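Local coordinates for C-glycoside 3-oxidase (Microbacterium trichothecenolyticum, PDB 7DVE), which catalyses the FAD-dependent oxidation of the C3 hydroxyl of the sugar in C-glycosides such as isoorientin and mangiferin, passing the electrons to oxygen to give hydrogen peroxide, at residues S29-S34 with G500-A505; S138-F143 with E149-L154. All coordinates share one frame; numbering follows the deposited sequence.

In the fold
Interactions 1 and 2 lie with their centres about 21 Å apart and meet through helix 490-510. Along the chain interaction 2 is nested inside the long loop that interaction 1 closes: 29-34 covers the end of helix 19-31 and the turn after it, 138-143 and 149-154 follow, and 500-505 comes near the C-terminus. The direct link is a salt bridge from Arg502 NH1 of interaction 1 to Glu152 OE2 of interaction 2, with Leu153 packed beside the same guanidinium. Helix 490-510, which includes the FAD-binding Thr490, thus touches both helix 19-31 and helix 149-161, and brings early, middle and late parts of this monomeric GMC oxidoreductase together in the FAD-binding, Rossmann-type part of the fold.

Interaction 1: residues S29-S34 with G500-A505; sequences SERASS and GARHIA
Ala32 and Ala505 bring the two backbones closest, their CA atoms 5.5 Å apart where the chain leaves helix 19-31 beside the continuing helix 490-510. The small side chains make this approach possible: Ala505 CB points at the other segment and lies 3.9 Å from Arg31 CB, with Ala32 CB next to it at 4.1 Å. Beyond this apolar patch the two arginine side chains cross at a slant. Each has CG anti to its carbonyl carbon (chi1 -61° in Arg31, -70° in Arg502) and a chain extended from CG to NE, which brings the two guanidinium groups together past the alanines. The groups overlap at a tilt of 32°, with Arg502 NE 3.2 Å above one face of the Arg31 guanidinium, near its rim. Arg31 NH2 is 3.2 Å from Arg502 NH2; both are donors, so no hydrogen bond joins them. The neighbouring acids probably make the like charges tolerable: Arg502 NH1 forms a salt bridge with Glu152, and Glu156 makes a long, weak ion pair with Arg502 NH2. Replacing Arg502 by alanine would probably leave Glu152 without this cationic mate and uncover the face of the Arg31 guanidinium over which NE now lies. On the buried side, Ala501 and Ile504 continue the packing onto Tyr24, Ile27 and Leu28. The arrangement belongs to the Rossmann-type FAD-binding domain, where the helix following the first strand and the C-terminal helix lie side by side against the parallel sheet.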
loop_
_atom_site.group_PDB
_atom_site.type_symbol
_atom_site.label_atom_id
_atom_site.label_comp_id
_atom_site.label_asym_id
_atom_site.label_seq_id
_atom_site.Cartn_x
_atom_site.Cartn_y
_atom_site.Cartn_z
ATOM N N SER A 29 -16.253 8.441 10.849
ATOM C CA SER A 29 -16.725 8.116 12.197
ATOM C C SER A 29 -16.318 9.189 13.203
ATOM O O SER A 29 -17.018 9.396 14.203
ATOM C CB SER A 29 -16.205 6.749 12.641
ATOM O OG SER A 29 -16.597 5.734 11.728
ATOM N N GLU A 30 -15.215 9.896 12.941
ATOM C CA GLU A 30 -14.809 11.008 13.803
ATOM C C GLU A 30 -15.606 12.281 13.495
ATOM O O GLU A 30 -16.337 12.787 14.351
ATOM C CB GLU A 30 -13.297 11.260 13.673
ATOM C CG GLU A 30 -12.379 10.262 14.435
ATOM C CD GLU A 30 -10.897 10.371 14.025
ATOM O OE1 GLU A 30 -10.587 11.115 13.069
ATOM O OE2 GLU A 30 -10.037 9.706 14.649
ATOM N N ARG A 31 -15.479 12.827 12.285
ATOM C CA ARG A 31 -16.085 14.126 11.979
ATOM C C ARG A 31 -17.546 14.059 11.530
ATOM O O ARG A 31 -18.185 15.110 11.420
ATOM C CB ARG A 31 -15.278 14.855 10.891
ATOM C CG ARG A 31 -13.832 15.144 11.281
ATOM C CD ARG A 31 -13.218 16.217 10.402
ATOM N NE ARG A 31 -11.893 16.609 10.870
ATOM C CZ ARG A 31 -11.250 17.701 10.476
ATOM N NH1 ARG A 31 -11.784 18.541 9.606
ATOM N NH2 ARG A 31 -10.035 17.946 10.956
ATOM N N ALA A 32 -18.098 12.880 11.254
ATOM C CA ALA A 32 -19.438 12.776 10.669
ATOM C C ALA A 32 -20.182 11.595 11.282
ATOM O O ALA A 32 -20.714 10.730 10.584
ATOM C CB ALA A 32 -19.357 12.637 9.147
ATOM N N SER A 33 -20.213 11.553 12.616
ATOM C CA SER A 33 -20.726 10.399 13.351
ATOM C C SER A 33 -22.198 10.130 13.077
ATOM O O SER A 33 -22.707 9.067 13.449
ATOM C CB SER A 33 -20.514 10.630 14.844
ATOM O OG SER A 33 -21.476 11.563 15.309
ATOM N N SER A 34 -22.891 11.076 12.456
ATOM C CA SER A 34 -24.304 10.954 12.135
ATOM C C SER A 34 -24.560 10.253 10.802
ATOM O O SER A 34 -25.700 9.854 10.531
ATOM C CB SER A 34 -24.893 12.356 12.093
ATOM O OG SER A 34 -23.876 13.240 11.624
ATOM N N GLY A 500 -9.722 13.720 1.496
ATOM C CA GLY A 500 -10.980 13.389 0.832
ATOM C C GLY A 500 -12.124 13.152 1.806
ATOM O O GLY A 500 -13.239 13.644 1.607
ATOM N N ALA A 501 -11.866 12.381 2.866
ATOM C CA ALA A 501 -12.897 12.090 3.857
ATOM C C ALA A 501 -13.294 13.333 4.643
ATOM O O ALA A 501 -14.472 13.494 4.988
ATOM C CB ALA A 501 -12.421 10.986 4.802
ATOM N N ARG A 502 -12.344 14.230 4.920
ATOM C CA ARG A 502 -12.713 15.508 5.521
ATOM C C ARG A 502 -13.633 16.296 4.604
ATOM O O ARG A 502 -14.572 16.955 5.066
ATOM C CB ARG A 502 -11.466 16.326 5.828
ATOM C CG ARG A 502 -10.639 15.791 6.932
ATOM C CD ARG A 502 -9.386 16.609 7.032
ATOM N NE ARG A 502 -8.800 16.517 8.361
ATOM C CZ ARG A 502 -7.668 17.105 8.709
ATOM N NH1 ARG A 502 -6.984 17.848 7.852
ATOM N NH2 ARG A 502 -7.209 16.942 9.945
ATOM N N HIS A 503 -13.370 16.254 3.293
ATOM C CA HIS A 503 -14.254 16.946 2.358
ATOM C C HIS A 503 -15.662 16.360 2.382
ATOM O O HIS A 503 -16.655 17.102 2.406
ATOM C CB HIS A 503 -13.694 16.907 0.938
ATOM C CG HIS A 503 -14.456 17.786 -0.005
ATOM N ND1 HIS A 503 -15.278 17.291 -0.996
ATOM C CD2 HIS A 503 -14.574 19.132 -0.059
ATOM C CE1 HIS A 503 -15.844 18.292 -1.640
ATOM N NE2 HIS A 503 -15.436 19.420 -1.086
ATOM N N ILE A 504 -15.769 15.032 2.373
ATOM C CA ILE A 504 -17.095 14.410 2.425
ATOM C C ILE A 504 -17.814 14.793 3.721
ATOM O O ILE A 504 -19.025 15.052 3.719
ATOM C CB ILE A 504 -16.987 12.881 2.250
ATOM C CG1 ILE A 504 -16.602 12.535 0.812
ATOM C CG2 ILE A 504 -18.297 12.188 2.600
ATOM C CD1 ILE A 504 -16.467 11.057 0.576
ATOM N N ALA A 505 -17.081 14.851 4.846
ATOM C CA ALA A 505 -17.686 15.298 6.105
ATOM C C ALA A 505 -18.176 16.739 6.013
ATOM O O ALA A 505 -19.267 17.061 6.501
ATOM C CB ALA A 505 -16.693 15.155 7.259
#

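Interaction 2: residues S138-F143 with E149-L154; sequences SERIGF and ELDELL
Arg140 reaches helix 149-161 through a bend in its chain: CG stands anti to the carbonyl carbon, and the turn at chi3 (65°) swings the guanidinium over Leu150 and up to Asp151. Leu150, with CG anti to its backbone N, sends CD2 against one face of that group, 3.5 Å above the plane and toward its rim, while the edge is left to the carboxylate. There Arg140 NH2 donates to Asp151 OD1 at 2.8 Å in a salt bridge, with an N-H...O angle of 160°. OD1 lies in the guanidinium plane, but the donor approaches it from above the carboxylate, the two planes being 70° apart. A water spans the same pair, accepting from Arg140 NH1 at 2.9 Å and donating to Asp151 OD1, so OD1 is gripped twice. NH2 is shared with Asp145, its stronger partner, through a further salt bridge, and the carbonyl of Pro135 takes a hydrogen bond from NH1; together these partners should fix the rotation of the group. The carbonyl O of Ile141 lies 3.9 Å from Leu150 CD2, and Ile141 itself occupies the N-cap position of helix 142-145. Two consecutive helices, the short 142-145 and 149-161, are joined here by a short loop and tied back by an arginine from the preceding segment, behind the FAD site of the GMC fold but not touching it, the Leu154 side chain being about 11 Å from the cofactor.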
loop_
_atom_site.group_PDB
_atom_site.type_symbol
_atom_site.label_atom_id
_atom_site.label_comp_id
_atom_site.label_asym_id
_atom_site.label_seq_id
_atom_site.Cartn_x
_atom_site.Cartn_y
_atom_site.Cartn_z
ATOM N N SER A 138 11.146 16.002 -4.863
ATOM C CA SER A 138 10.211 15.917 -5.990
ATOM C C SER A 138 9.126 14.854 -5.819
ATOM O O SER A 138 8.121 14.924 -6.530
ATOM C CB SER A 138 10.974 15.666 -7.309
ATOM O OG SER A 138 11.579 14.362 -7.310
ATOM N N GLU A 139 9.264 13.898 -4.899
ATOM C CA GLU A 139 8.119 13.024 -4.638
ATOM C C GLU A 139 6.921 13.745 -4.031
ATOM O O GLU A 139 5.840 13.145 -3.969
ATOM C CB GLU A 139 8.455 11.876 -3.680
ATOM C CG GLU A 139 9.865 11.356 -3.705
ATOM C CD GLU A 139 10.082 10.323 -2.607
ATOM O OE1 GLU A 139 10.299 10.726 -1.444
ATOM O OE2 GLU A 139 10.008 9.115 -2.888
ATOM N N ARG A 140 7.086 14.964 -3.525
ATOM C CA ARG A 140 6.038 15.614 -2.756
ATOM C C ARG A 140 5.060 16.310 -3.682
ATOM O O ARG A 140 5.458 16.951 -4.661
ATOM C CB ARG A 140 6.637 16.619 -1.768
ATOM C CG ARG A 140 7.494 15.948 -0.689
ATOM C CD ARG A 140 8.094 16.944 0.286
ATOM N NE ARG A 140 7.101 17.648 1.086
ATOM C CZ ARG A 140 6.736 17.318 2.321
ATOM N NH1 ARG A 140 7.156 16.203 2.892
ATOM N NH2 ARG A 140 5.938 18.138 3.006
ATOM N N ILE A 141 3.774 16.192 -3.367
ATOM C CA ILE A 141 2.772 16.868 -4.186
ATOM C C ILE A 141 2.843 18.367 -3.875
ATOM O O ILE A 141 2.526 18.816 -2.768
ATOM C CB ILE A 141 1.373 16.286 -3.962
ATOM C CG1 ILE A 141 1.362 14.814 -4.402
ATOM C CG2 ILE A 141 0.371 17.043 -4.781
ATOM C CD1 ILE A 141 0.330 13.939 -3.721
ATOM N N GLY A 142 3.274 19.146 -4.863
ATOM C CA GLY A 142 3.645 20.524 -4.604
ATOM C C GLY A 142 2.469 21.417 -4.264
ATOM O O GLY A 142 2.572 22.277 -3.382
ATOM N N PHE A 143 1.344 21.256 -4.966
ATOM C CA PHE A 143 0.215 22.126 -4.654
ATOM C C PHE A 143 -0.362 21.832 -3.278
ATOM O O PHE A 143 -1.035 22.693 -2.708
ATOM C CB PHE A 143 -0.879 22.054 -5.727
ATOM C CG PHE A 143 -1.345 20.662 -6.078
ATOM C CD1 PHE A 143 -2.318 20.021 -5.319
ATOM C CD2 PHE A 143 -0.850 20.021 -7.207
ATOM C CE1 PHE A 143 -2.772 18.752 -5.663
ATOM C CE2 PHE A 143 -1.302 18.745 -7.560
ATOM C CZ PHE A 143 -2.261 18.110 -6.790
ATOM N N GLU A 149 -0.618 22.092 3.911
ATOM C CA GLU A 149 -1.576 21.038 4.222
ATOM C C GLU A 149 -0.961 19.656 4.103
ATOM O O GLU A 149 -1.415 18.726 4.780
ATOM C CB GLU A 149 -2.814 21.120 3.330
ATOM C CG GLU A 149 -3.886 20.112 3.754
ATOM C CD GLU A 149 -5.148 20.136 2.904
ATOM O OE1 GLU A 149 -5.076 20.505 1.699
ATOM O OE2 GLU A 149 -6.216 19.774 3.465
ATOM N N LEU A 150 0.055 19.484 3.255
ATOM C CA LEU A 150 0.620 18.144 3.093
ATOM C C LEU A 150 1.157 17.621 4.424
ATOM O O LEU A 150 0.870 16.485 4.806
ATOM C CB LEU A 150 1.705 18.141 2.006
ATOM C CG LEU A 150 2.507 16.837 1.772
ATOM C CD1 LEU A 150 1.600 15.645 1.651
ATOM C CD2 LEU A 150 3.416 16.935 0.547
ATOM N N ASP A 151 1.894 18.451 5.165
ATOM C CA ASP A 151 2.456 18.013 6.446
ATOM C C ASP A 151 1.366 17.650 7.459
ATOM O O ASP A 151 1.468 16.624 8.148
ATOM C CB ASP A 151 3.379 19.094 7.005
ATOM C CG ASP A 151 4.772 19.055 6.374
ATOM O OD1 ASP A 151 5.081 18.082 5.648
ATOM O OD2 ASP A 151 5.557 20.001 6.585
ATOM N N GLU A 152 0.301 18.456 7.540
ATOM C CA GLU A 152 -0.814 18.119 8.425
ATOM C C GLU A 152 -1.499 16.813 8.005
ATOM O O GLU A 152 -1.856 15.987 8.862
ATOM C CB GLU A 152 -1.808 19.286 8.482
ATOM C CG GLU A 152 -3.172 18.914 9.044
ATOM C CD GLU A 152 -4.208 20.003 8.863
ATOM O OE1 GLU A 152 -4.173 20.982 9.628
ATOM O OE2 GLU A 152 -5.059 19.894 7.952
ATOM N N LEU A 153 -1.664 16.580 6.695
ATOM C CA LEU A 153 -2.258 15.313 6.265
ATOM C C LEU A 153 -1.354 14.126 6.593
ATOM O O LEU A 153 -1.836 13.057 6.985
ATOM C CB LEU A 153 -2.562 15.341 4.767
ATOM C CG LEU A 153 -3.608 16.385 4.370
ATOM C CD1 LEU A 153 -3.885 16.291 2.870
ATOM C CD2 LEU A 153 -4.877 16.213 5.201
ATOM N N LEU A 154 -0.045 14.273 6.410
ATOM C CA LEU A 154 0.847 13.160 6.729
ATOM C C LEU A 154 0.858 12.883 8.236
ATOM O O LEU A 154 0.887 11.717 8.656
ATOM C CB LEU A 154 2.250 13.442 6.209
ATOM C CG LEU A 154 2.423 13.577 4.704
ATOM C CD1 LEU A 154 3.654 14.403 4.423
ATOM C CD2 LEU A 154 2.544 12.192 4.012
HETATM O O HOH W 1 7.145 16.256 5.770
#